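Local coordinates for protein acetyl-CoA acetyltransferase A (Ascaris suum, PDB 6BJA) that probably catalyses the reversible condensation of two acetyl-CoA molecules to acetoacetyl-CoA and coenzyme A, as a thiolase-family enzyme, and binds coenzyme A, at residues I21-S26 against D222-R227. Sequence-based numbering, arbitrary orientation.
Sequences IASFRS and DEEYKR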
loop_
_atom_site.group_PDB
_atom_site.type_symbol
_atom_site.label_atom_id
_atom_site.label_comp_id
_atom_site.label_asym_id
_atom_site.label_seq_id
_atom_site.Cartn_x
_atom_site.Cartn_y
_atom_site.Cartn_z
ATOM N N ILE A 21 0.412 26.268 16.943
ATOM C CA ILE A 21 1.075 25.336 16.039
ATOM C C ILE A 21 1.327 24.041 16.799
ATOM O O ILE A 21 1.948 24.061 17.862
ATOM C CB ILE A 21 2.380 25.923 15.498
ATOM C CG1 ILE A 21 2.098 27.188 14.674
ATOM C CG2 ILE A 21 3.111 24.893 14.683
ATOM C CD1 ILE A 21 3.329 28.008 14.373
ATOM N N ALA A 22 0.819 22.921 16.289
ATOM C CA ALA A 22 0.945 21.640 16.979
ATOM C C ALA A 22 2.068 20.800 16.379
ATOM O O ALA A 22 2.454 20.971 15.208
ATOM C CB ALA A 22 -0.376 20.865 16.944
ATOM N N SER A 23 2.623 19.923 17.206
ATOM C CA SER A 23 3.640 18.988 16.759
ATOM C C SER A 23 3.083 17.913 15.825
ATOM O O SER A 23 1.882 17.682 15.721
ATOM C CB SER A 23 4.304 18.323 17.954
ATOM O OG SER A 23 4.914 19.317 18.755
ATOM N N PHE A 24 3.989 17.252 15.128
ATOM C CA PHE A 24 3.628 16.166 14.232
ATOM C C PHE A 24 2.956 15.003 14.950
ATOM O O PHE A 24 3.482 14.505 15.956
ATOM C CB PHE A 24 4.909 15.725 13.545
ATOM C CG PHE A 24 4.751 14.651 12.516
ATOM C CD1 PHE A 24 3.925 14.821 11.410
ATOM C CD2 PHE A 24 5.504 13.496 12.605
ATOM C CE1 PHE A 24 3.829 13.833 10.435
ATOM C CE2 PHE A 24 5.420 12.504 11.633
ATOM C CZ PHE A 24 4.583 12.677 10.551
ATOM N N ARG A 25 1.804 14.574 14.423
ATOM C CA ARG A 25 1.031 13.466 14.977
ATOM C C ARG A 25 0.693 13.725 16.439
ATOM O O ARG A 25 0.771 12.827 17.273
ATOM C CB ARG A 25 1.788 12.142 14.845
ATOM C CG ARG A 25 2.251 11.784 13.429
ATOM C CD ARG A 25 1.095 11.540 12.492
ATOM N NE ARG A 25 0.189 10.498 12.965
ATOM C CZ ARG A 25 -1.006 10.234 12.445
ATOM N NH1 ARG A 25 -1.461 10.911 11.392
ATOM N NH2 ARG A 25 -1.759 9.279 12.983
ATOM N N SER A 26 0.299 14.957 16.729
ATOM C CA SER A 26 -0.040 15.376 18.086
ATOM C C SER A 26 -1.496 15.821 18.173
ATOM O O SER A 26 -2.380 15.221 17.558
ATOM C CB SER A 26 0.918 16.493 18.516
ATOM O OG SER A 26 0.793 16.777 19.906
ATOM N N ASP A 222 1.218 26.993 21.430
ATOM C CA ASP A 222 2.154 26.298 20.575
ATOM C C ASP A 222 2.798 25.138 21.329
ATOM O O ASP A 222 3.084 25.253 22.526
ATOM C CB ASP A 222 3.246 27.252 20.075
ATOM C CG ASP A 222 2.699 28.400 19.240
ATOM O OD1 ASP A 222 1.770 28.188 18.415
ATOM O OD2 ASP A 222 3.205 29.524 19.395
ATOM N N GLU A 223 3.039 24.030 20.640
ATOM C CA GLU A 223 3.590 22.836 21.275
ATOM C C GLU A 223 5.097 22.679 21.171
ATOM O O GLU A 223 5.720 22.161 22.079
ATOM C CB GLU A 223 2.928 21.578 20.687
ATOM C CG GLU A 223 1.456 21.490 20.960
ATOM C CD GLU A 223 0.842 20.119 20.673
ATOM O OE1 GLU A 223 1.328 19.409 19.763
ATOM O OE2 GLU A 223 -0.133 19.745 21.376
ATOM N N GLU A 224 5.692 23.071 20.046
ATOM C CA GLU A 224 7.078 22.685 19.794
ATOM C C GLU A 224 8.055 23.290 20.779
ATOM O O GLU A 224 9.046 22.647 21.124
ATOM C CB GLU A 224 7.496 23.068 18.374
ATOM C CG GLU A 224 9.022 22.945 18.102
ATOM C CD GLU A 224 9.618 21.543 18.319
ATOM O OE1 GLU A 224 8.886 20.528 18.136
ATOM O OE2 GLU A 224 10.851 21.459 18.630
ATOM N N TYR A 225 7.813 24.517 21.228
ATOM C CA TYR A 225 8.846 25.221 21.995
ATOM C C TYR A 225 9.088 24.544 23.338
ATOM O O TYR A 225 10.151 24.741 23.949
ATOM C CB TYR A 225 8.475 26.691 22.185
ATOM C CG TYR A 225 7.470 26.968 23.286
ATOM C CD1 TYR A 225 6.111 26.948 23.030
ATOM C CD2 TYR A 225 7.889 27.268 24.573
ATOM C CE1 TYR A 225 5.187 27.194 24.024
ATOM C CE2 TYR A 225 6.972 27.514 25.574
ATOM C CZ TYR A 225 5.632 27.482 25.298
ATOM O OH TYR A 225 4.703 27.734 26.301
ATOM N N LYS A 226 8.120 23.748 23.790
ATOM C CA LYS A 226 8.252 23.035 25.070
ATOM C C LYS A 226 9.112 21.773 24.982
ATOM O O LYS A 226 9.448 21.175 26.014
ATOM C CB LYS A 226 6.866 22.668 25.607
ATOM C CG LYS A 226 5.962 23.869 25.779
ATOM C CD LYS A 226 4.568 23.464 26.235
ATOM C CE LYS A 226 3.494 24.363 25.633
ATOM N NZ LYS A 226 2.150 24.111 26.218
ATOM N N ARG A 227 9.499 21.392 23.768
ATOM C CA ARG A 227 10.134 20.095 23.534
ATOM C C ARG A 227 11.652 20.148 23.544
ATOM O O ARG A 227 12.298 19.112 23.415
ATOM C CB ARG A 227 9.662 19.509 22.207
ATOM C CG ARG A 227 8.181 19.365 22.195
ATOM C CD ARG A 227 7.644 18.405 21.155
ATOM N NE ARG A 227 6.202 18.336 21.391
ATOM C CZ ARG A 227 5.389 17.375 20.973
ATOM N NH1 ARG A 227 5.843 16.355 20.246
ATOM N NH2 ARG A 227 4.105 17.460 21.284
HETATM O O HOH W 1 4.584 24.695 18.025
#
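Side-chain carboxylates from residues 222-227 take up the amide hydrogens of Ile21 and Ser23, a worked example of backbone amides satisfied by carboxylates rather than by carbonyl groups. Asp222 OD1 receives Ile21 N at 2.8 Å through its anti lone pair; the same oxygen forms a salt bridge with Arg18, while OD2 accepts from the indole of Trp195, so both oxygens of this buried group have partners. Between the two carboxylates the backbones meet directly: Glu223 N donates to Ile21 O at 3.0 Å. Water 1 also donates to Ile21 O and accepts from Glu224 N at 2.8 Å, tying in the first amide of the 3-10 segment 224-226.

Glu223 reaches onward along residues 21-26 with its chain extended beyond CG (chi2 -167°), which brings OE1 to both Ser23 N, at 2.9 Å on its anti side, and Ser26 OG, at 2.7 Å on its syn side. One oxygen thus grips the two ends of the type II turn from Ser23 to Ser26, whose own closing bond is weak; OE2 is hydrogen-bonded to the hydroxyl of Thr27. The guanidinium of Arg227 lies flat against Ser23, with OG 2.9 Å above the plane, over its centre, where no N-H points at it. Arg227 NH2 makes a long, out-of-plane charge contact with Glu223 OE1, 3.7 Å away.

Glu224 turns its OE2 to the hydroxyl of Tyr188, a coenzyme A-binding residue, and its nearest side-chain atom is about 4 Å from the bound coenzyme A. The contact thereby joins the end of central-sheet strand 11-23 to the loop preceding strand 257-267, beside the coenzyme A site of the thiolase fold.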